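PDB 2F46: hypothetical protein from Neisseria meningitidis Z2491, which is a putative phosphatase, probably hydrolysing phosphate esters in the manner of nonclassical, eukaryotic-like phosphatases. Local coordinates for residues 43-48 / 99-104; 47-52 / 77-82. All blocks are in the same frame, centred on the assembly; numbering follows the deposited sequence.

Overall arrangement
From the N terminus the chain makes strands 18-21 and 24-27 and helix 35-41 before reaching strand 45-48, from which both contacts start. Contact 2 closes the shorter loop: 24 residues, including helix 61-68, separate its segments, and the return strand 75-78 lies beside strand 45-48 at the sheet's edge. Contact 1 closes the longer one, bringing the loop after helix 88-99 back to the start of strand 45-48, just before strand 105-108 takes its place on that strand's other flank. The loop of contact 2 thus falls within the span of contact 1. Their centres about 14 Å apart, the two share Ile47 and Cys48 and meet where Ile46 O probably accepts a hydrogen bond from His77 N (2.8 Å) and Thr45 CG2 packs against His77 CD2.

Contact 1. Residues 43-48 / 99-104; sequences IKTIIC and GQAEYP. Unlike the reference sequence in segment 43-48: Ile46 (reference Val). Unlike the reference sequence in segment 99-104: Tyr103 (reference Ser).
At the entrance to two parallel neighbours of the phosphatase-like domain's sheet, strands 45-48 and 105-108, Lys44 and Thr45 meet the loop 101-104 that follows helix 88-99. Pro104 O receives both backbone N-H groups: Lys44 N donates at 2.9 Å with an N-H...O angle of 162°, while the bond from Thr45 N is weak at 3.3 Å. The regular pairing with strand 105-108 starts just beyond, where Thr45 also makes a backbone bond to Leu106. A cis peptide bond precedes Pro104, whose CG packs against Ile43 CD1 at 4.2 Å.

Thr45 carries the polar side-chain link. With OG1 anti to the carbonyl carbon (chi1 -53°), the hydroxyl faces the loop and donates to Glu102 O, meeting a lone pair in the carbonyl plane. Its methyl CG2 approaches Ala101 CB to 4.0 Å. Lys44 lays its CB alongside Glu102 CB, and the bend at chi2 carries the chain on, so that NZ ends at Gly72 O. One water completes the bridge between the segments: it donates to Thr45 OG1 at 2.7 Å and accepts from Glu102 N at 3.0 Å, leaving the hydroxyl gripped by a carbonyl as well as by the water.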
ATOM      1  N   ILE A  43      -0.610  -7.949  11.573  1.00 14.30           N
ATOM      2  CA  ILE A  43      -0.045  -6.733  10.995  1.00 12.49           C
ATOM      3  C   ILE A  43       0.622  -5.896  12.085  1.00 10.28           C
ATOM      4  O   ILE A  43       0.011  -5.641  13.096  1.00 12.70           O
ATOM      5  CB  ILE A  43      -1.139  -5.900  10.263  1.00 11.72           C
ATOM      6  CG1 ILE A  43      -1.818  -6.686   9.130  1.00 11.15           C
ATOM      7  CG2 ILE A  43      -0.544  -4.573   9.744  1.00 10.23           C
ATOM      8  CD1 ILE A  43      -0.957  -7.253   8.134  1.00 11.45           C
ATOM      9  N   LYS A  44       1.848  -5.481  11.848  1.00 10.79           N
ATOM     10  CA  LYS A  44       2.546  -4.634  12.816  1.00 11.64           C
ATOM     11  C   LYS A  44       2.721  -3.197  12.351  1.00 12.07           C
ATOM     12  O   LYS A  44       2.972  -2.333  13.180  1.00 12.57           O
ATOM     13  CB  LYS A  44       3.892  -5.258  13.137  1.00 12.53           C
ATOM     14  CG  LYS A  44       3.780  -6.564  13.944  1.00 12.71           C
ATOM     15  CD  LYS A  44       3.159  -6.299  15.298  1.00 16.46           C
ATOM     16  CE  LYS A  44       3.143  -7.478  16.214  1.00 28.12           C
ATOM     17  NZ  LYS A  44       2.293  -7.057  17.389  1.00 27.93           N
ATOM     18  N   THR A  45       2.637  -2.943  11.056  1.00  9.28           N
ATOM     19  CA  THR A  45       2.822  -1.590  10.514  1.00  9.47           C
ATOM     20  C   THR A  45       1.772  -1.309   9.456  1.00  9.22           C
ATOM     21  O   THR A  45       1.493  -2.151   8.606  1.00  9.40           O
ATOM     22  CB  THR A  45       4.190  -1.445   9.851  1.00 10.51           C
ATOM     23  OG1 THR A  45       5.196  -1.868  10.779  1.00 11.76           O
ATOM     24  CG2 THR A  45       4.460  -0.018   9.380  1.00  9.71           C
ATOM     25  N   ILE A  46       1.167  -0.118   9.540  1.00  8.76           N
ATOM     26  CA  ILE A  46       0.170   0.384   8.599  0.50  8.04           C
ATOM     27  C   ILE A  46       0.758   1.583   7.886  1.00  8.64           C
ATOM     28  O   ILE A  46       1.231   2.520   8.541  1.00  9.42           O
ATOM     29  CB  ILE A  46      -1.124   0.840   9.320  0.50  8.99           C
ATOM     30  CG1 ILE A  46      -1.923  -0.383   9.790  0.50 12.10           C
ATOM     31  CG2 ILE A  46      -1.984   1.787   8.457  0.50 11.34           C
ATOM     32  CD1 ILE A  46      -2.714  -1.082   8.716  0.50 11.93           C
ATOM     33  N   ILE A  47       0.699   1.558   6.558  1.00  7.92           N
ATOM     34  CA  ILE A  47       1.031   2.695   5.702  1.00  7.56           C
ATOM     35  C   ILE A  47      -0.242   3.100   4.937  1.00  8.22           C
ATOM     36  O   ILE A  47      -0.877   2.272   4.256  1.00  8.85           O
ATOM     37  CB  ILE A  47       2.123   2.408   4.666  1.00  9.69           C
ATOM     38  CG1 ILE A  47       3.416   1.988   5.376  1.00 10.23           C
ATOM     39  CG2 ILE A  47       2.408   3.654   3.843  1.00  9.43           C
ATOM     40  CD1 ILE A  47       4.526   1.456   4.479  1.00  9.50           C
ATOM     41  N   CYS A  48      -0.659   4.352   5.067  1.00  8.22           N
ATOM     42  CA  CYS A  48      -1.750   4.906   4.328  1.00  8.74           C
ATOM     43  C   CYS A  48      -1.252   5.790   3.249  1.00  8.69           C
ATOM     44  O   CYS A  48      -0.552   6.786   3.536  1.00  9.49           O
ATOM     45  CB  CYS A  48      -2.650   5.720   5.222  1.00  8.84           C
ATOM     46  SG  CYS A  48      -3.948   6.620   4.410  1.00 11.36           S
ATOM     47  N   GLY A  99      11.459  -0.814   4.719  1.00 17.52           N
ATOM     48  CA  GLY A  99      12.741  -1.356   5.163  1.00 20.93           C
ATOM     49  C   GLY A  99      12.963  -1.259   6.651  1.00 21.95           C
ATOM     50  O   GLY A  99      13.613  -2.137   7.238  1.00 25.40           O
ATOM     51  N   GLN A 100      12.402  -0.227   7.258  1.00 17.81           N
ATOM     52  CA  GLN A 100      12.632   0.070   8.662  1.00 19.83           C
ATOM     53  C   GLN A 100      11.454  -0.353   9.526  1.00 18.55           C
ATOM     54  O   GLN A 100      11.439  -0.099  10.733  1.00 21.27           O
ATOM     55  CB  GLN A 100      12.885   1.562   8.831  1.00 22.47           C
ATOM     56  CG  GLN A 100      14.063   2.099   8.046  1.00 29.03           C
ATOM     57  N   ALA A 101      10.449  -0.968   8.914  1.00 17.26           N
ATOM     58  CA  ALA A 101       9.215  -1.336   9.615  1.00 14.32           C
ATOM     59  C   ALA A 101       9.300  -2.672  10.345  1.00 12.85           C
ATOM     60  O   ALA A 101      10.081  -3.553   9.964  1.00 15.07           O
ATOM     61  CB  ALA A 101       8.080  -1.437   8.592  1.00 13.50           C
ATOM     62  N   GLU A 102       8.486  -2.841  11.374  0.50 11.94           N
ATOM     63  CA  GLU A 102       8.191  -4.170  11.862  0.50 10.03           C
ATOM     64  C   GLU A 102       7.253  -4.808  10.850  0.50  9.98           C
ATOM     65  O   GLU A 102       6.358  -4.139  10.268  0.50  7.68           O
ATOM     66  CB  GLU A 102       7.544  -4.162  13.245  0.50  8.75           C
ATOM     67  CG  GLU A 102       8.332  -3.398  14.294  0.50 15.87           C
ATOM     68  CD  GLU A 102       9.770  -3.770  14.386  0.50 17.97           C
ATOM     69  OE1 GLU A 102      10.065  -4.835  14.963  0.50 21.66           O
ATOM     70  OE2 GLU A 102      10.622  -2.979  13.920  0.50 11.90           O
ATOM     71  N   TYR A 103       7.499  -6.088  10.603  1.00 10.89           N
ATOM     72  CA  TYR A 103       6.702  -6.873   9.644  1.00 10.23           C
ATOM     73  C   TYR A 103       5.642  -7.729  10.303  1.00 13.53           C
ATOM     74  O   TYR A 103       5.786  -8.144  11.444  1.00 14.32           O
ATOM     75  CB  TYR A 103       7.640  -7.783   8.835  1.00 10.12           C
ATOM     76  CG  TYR A 103       8.778  -7.074   8.144  1.00 12.03           C
ATOM     77  CD1 TYR A 103       8.566  -5.896   7.418  1.00 14.42           C
ATOM     78  CD2 TYR A 103      10.049  -7.599   8.139  1.00 15.87           C
ATOM     79  CE1 TYR A 103       9.582  -5.279   6.773  1.00 16.69           C
ATOM     80  CE2 TYR A 103      11.090  -6.967   7.483  1.00 19.86           C
ATOM     81  CZ  TYR A 103      10.838  -5.792   6.820  1.00 18.92           C
ATOM     82  OH  TYR A 103      11.875  -5.183   6.161  1.00 27.13           O
ATOM     83  N   PRO A 104       4.557  -8.033   9.586  1.00 11.99           N
ATOM     84  CA  PRO A 104       4.244  -7.568   8.247  1.00 11.11           C
ATOM     85  C   PRO A 104       3.684  -6.143   8.205  1.00 10.34           C
ATOM     86  O   PRO A 104       3.123  -5.663   9.195  1.00 10.76           O
ATOM     87  CB  PRO A 104       3.174  -8.576   7.755  1.00 13.10           C
ATOM     88  CG  PRO A 104       2.633  -9.211   8.912  1.00 18.90           C
ATOM     89  CD  PRO A 104       3.579  -9.025  10.061  1.00 12.32           C
TER
HETATM   90  O   HOH W   1       6.956  -0.478  12.287  1.00 19.75           O

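Contact 2. Residues 47-52 / 77-82; sequences ICNRPD and HHQPVT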
ATOM      1  N   ILE A  47       0.699   1.558   6.558  1.00  7.92           N
ATOM      2  CA  ILE A  47       1.031   2.695   5.702  1.00  7.56           C
ATOM      3  C   ILE A  47      -0.242   3.100   4.937  1.00  8.22           C
ATOM      4  O   ILE A  47      -0.877   2.272   4.256  1.00  8.85           O
ATOM      5  CB  ILE A  47       2.123   2.408   4.666  1.00  9.69           C
ATOM      6  CG1 ILE A  47       3.416   1.988   5.376  1.00 10.23           C
ATOM      7  CG2 ILE A  47       2.408   3.654   3.843  1.00  9.43           C
ATOM      8  CD1 ILE A  47       4.526   1.456   4.479  1.00  9.50           C
ATOM      9  N   CYS A  48      -0.659   4.352   5.067  1.00  8.22           N
ATOM     10  CA  CYS A  48      -1.750   4.906   4.328  1.00  8.74           C
ATOM     11  C   CYS A  48      -1.252   5.790   3.249  1.00  8.69           C
ATOM     12  O   CYS A  48      -0.552   6.786   3.536  1.00  9.49           O
ATOM     13  CB  CYS A  48      -2.650   5.720   5.222  1.00  8.84           C
ATOM     14  SG  CYS A  48      -3.948   6.620   4.410  1.00 11.36           S
ATOM     15  N   ASN A  49      -1.596   5.427   2.019  1.00  7.12           N
ATOM     16  CA  ASN A  49      -1.138   6.191   0.846  1.00  7.06           C
ATOM     17  C   ASN A  49      -2.173   7.112   0.223  1.00 10.18           C
ATOM     18  O   ASN A  49      -2.045   7.524  -0.915  1.00 10.73           O
ATOM     19  CB  ASN A  49      -0.513   5.267  -0.232  1.00  8.53           C
ATOM     20  CG  ASN A  49       0.765   4.594   0.217  1.00  8.89           C
ATOM     21  OD1 ASN A  49       0.884   3.354   0.186  1.00  8.65           O
ATOM     22  ND2 ASN A  49       1.788   5.395   0.581  1.00  8.22           N
ATOM     23  N   ARG A  50      -3.225   7.381   1.011  1.00 10.35           N
ATOM     24  CA  ARG A  50      -4.394   8.138   0.584  1.00 11.91           C
ATOM     25  C   ARG A  50      -4.453   9.448   1.338  1.00 11.48           C
ATOM     26  O   ARG A  50      -4.481   9.431   2.566  1.00 11.18           O
ATOM     27  CB  ARG A  50      -5.697   7.355   0.857  1.00 11.54           C
ATOM     28  CG  ARG A  50      -6.869   7.912   0.116  1.00 16.31           C
ATOM     29  CD  ARG A  50      -8.104   7.105   0.399  1.00 12.24           C
ATOM     30  NE  ARG A  50      -9.136   7.545  -0.490  1.00 13.95           N
ATOM     31  CZ  ARG A  50     -10.375   7.095  -0.494  1.00 17.75           C
ATOM     32  NH1 ARG A  50     -10.782   6.201   0.388  1.00 15.72           N
ATOM     33  NH2 ARG A  50     -11.211   7.559  -1.402  1.00 17.75           N
ATOM     34  N   PRO A  51      -4.523  10.580   0.617  1.00 11.52           N
ATOM     35  CA  PRO A  51      -4.862  11.826   1.332  1.00 11.96           C
ATOM     36  C   PRO A  51      -6.207  11.700   2.048  1.00  9.92           C
ATOM     37  O   PRO A  51      -7.117  11.075   1.542  1.00 10.41           O
ATOM     38  CB  PRO A  51      -4.962  12.854   0.200  1.00 12.38           C
ATOM     39  CG  PRO A  51      -4.196  12.237  -0.959  1.00 15.86           C
ATOM     40  CD  PRO A  51      -4.451  10.775  -0.840  1.00 11.29           C
ATOM     41  N   ASP A  52      -6.335  12.354   3.203  1.00 13.22           N
ATOM     42  CA  ASP A  52      -7.628  12.429   3.878  1.00 14.58           C
ATOM     43  C   ASP A  52      -8.584  13.249   2.998  1.00 14.10           C
ATOM     44  O   ASP A  52      -8.125  14.131   2.255  1.00 18.06           O
ATOM     45  CB  ASP A  52      -7.509  13.110   5.245  1.00 14.59           C
ATOM     46  CG  ASP A  52      -6.815  12.267   6.314  1.00 20.31           C
ATOM     47  OD1 ASP A  52      -6.787  11.024   6.201  1.00 14.39           O
ATOM     48  OD2 ASP A  52      -6.304  12.879   7.293  1.00 20.45           O
ATOM     49  N   HIS A  77       2.127   5.072   9.438  1.00  9.43           N
ATOM     50  CA  HIS A  77       2.717   6.100   8.593  1.00 11.39           C
ATOM     51  C   HIS A  77       1.680   6.597   7.628  1.00 10.02           C
ATOM     52  O   HIS A  77       1.113   5.821   6.876  1.00 10.36           O
ATOM     53  CB  HIS A  77       3.923   5.561   7.816  1.00  9.97           C
ATOM     54  CG  HIS A  77       4.972   4.981   8.685  1.00 11.99           C
ATOM     55  ND1 HIS A  77       5.785   5.746   9.487  1.00 12.11           N
ATOM     56  CD2 HIS A  77       5.298   3.693   8.946  1.00 11.02           C
ATOM     57  CE1 HIS A  77       6.603   4.962  10.159  1.00 15.19           C
ATOM     58  NE2 HIS A  77       6.327   3.707   9.861  1.00 15.17           N
ATOM     59  N   HIS A  78       1.473   7.910   7.576  1.00 10.32           N
ATOM     60  CA  HIS A  78       0.646   8.546   6.574  1.00  7.79           C
ATOM     61  C   HIS A  78       1.505   9.136   5.458  1.00 12.09           C
ATOM     62  O   HIS A  78       2.265  10.107   5.658  1.00 13.21           O
ATOM     63  CB  HIS A  78      -0.227   9.638   7.191  1.00 11.73           C
ATOM     64  CG  HIS A  78      -1.393  10.021   6.351  1.00  7.87           C
ATOM     65  ND1 HIS A  78      -2.259  11.050   6.700  1.00 13.40           N
ATOM     66  CD2 HIS A  78      -1.848   9.541   5.178  1.00 10.54           C
ATOM     67  CE1 HIS A  78      -3.183  11.174   5.770  1.00 11.68           C
ATOM     68  NE2 HIS A  78      -2.962  10.259   4.838  1.00 11.70           N
ATOM     69  N   GLN A  79       1.455   8.471   4.295  1.00  9.82           N
ATOM     70  CA  GLN A  79       2.296   8.815   3.171  1.00 10.47           C
ATOM     71  C   GLN A  79       1.369   9.067   2.000  1.00  8.59           C
ATOM     72  O   GLN A  79       1.313   8.307   1.022  1.00  8.37           O
ATOM     73  CB  GLN A  79       3.326   7.715   2.877  1.00  8.93           C
ATOM     74  CG  GLN A  79       4.278   8.167   1.746  1.00 10.14           C
ATOM     75  CD  GLN A  79       4.918   7.085   0.902  1.00 10.02           C
ATOM     76  OE1 GLN A  79       4.720   5.866   1.125  1.00 10.68           O
ATOM     77  NE2 GLN A  79       5.681   7.525  -0.103  1.00 11.22           N
ATOM     78  N   PRO A  80       0.603  10.153   2.057  1.00 10.11           N
ATOM     79  CA  PRO A  80      -0.384  10.389   1.035  1.00 10.54           C
ATOM     80  C   PRO A  80       0.255  10.715  -0.338  1.00 10.67           C
ATOM     81  O   PRO A  80       1.238  11.461  -0.427  1.00 13.25           O
ATOM     82  CB  PRO A  80      -1.169  11.577   1.591  1.00 12.95           C
ATOM     83  CG  PRO A  80      -0.177  12.286   2.368  1.00 12.93           C
ATOM     84  CD  PRO A  80       0.652  11.264   3.026  1.00 12.06           C
ATOM     85  N   VAL A  81      -0.302  10.104  -1.382  1.00  9.38           N
ATOM     86  CA  VAL A  81       0.025  10.425  -2.763  1.00  9.07           C
ATOM     87  C   VAL A  81      -1.233  10.377  -3.614  1.00  9.87           C
ATOM     88  O   VAL A  81      -2.280   9.855  -3.202  1.00 10.11           O
ATOM     89  CB  VAL A  81       1.067   9.453  -3.346  1.00  9.92           C
ATOM     90  CG1 VAL A  81       2.334   9.391  -2.461  1.00 12.80           C
ATOM     91  CG2 VAL A  81       0.473   8.049  -3.509  1.00 10.17           C
ATOM     92  N   THR A  82      -1.148  10.881  -4.836  1.00 10.38           N
ATOM     93  CA  THR A  82      -2.091  10.534  -5.882  1.00 10.84           C
ATOM     94  C   THR A  82      -1.360   9.749  -6.974  1.00 12.96           C
ATOM     95  O   THR A  82      -0.145   9.924  -7.178  1.00 14.18           O
ATOM     96  CB  THR A  82      -2.805  11.758  -6.483  1.00 13.36           C
ATOM     97  OG1 THR A  82      -1.838  12.522  -7.179  1.00 18.41           O
ATOM     98  CG2 THR A  82      -3.458  12.592  -5.384  1.00 13.73           C
TER
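Strands 45-48 and 75-78 run parallel through the bridges Ile47-His77 and Cys48-His78, held by Cys48 N to His77 O (2.9 Å) and Gln79 N to Cys48 O (2.7 Å); past them Val81 N reaches Asn49 O from above the carbonyl plane. The side chains extend this pairing into the loops. Asn49 ND2 donates to Gln79 O at 3.0 Å, nearly straight at 168° and close to its own amide plane. A second, weak bond goes to Gln79 OE1, the two amides lying side by side with planes 72° apart; Gln79 NE2 is held by Asp90 O.

His78, its CG anti to the backbone N (chi1 -161°), swings across the loop and donates through NE2 to Arg50 O at 2.9 Å, with the acceptor near the ring plane. Cys48 O sits at the ring's edge, and Cys48 SG lies obliquely 4.3 Å from its centroid while accepting from Arg50 N. Pro51 CG rests against Pro80 CB at 4.0 Å. Arg50 itself turns away to Glu54 and Glu55. These bonds join the ends of adjacent parallel strands in a beta-alpha-beta crossover through helix 61-68, within the phosphatase-like domain.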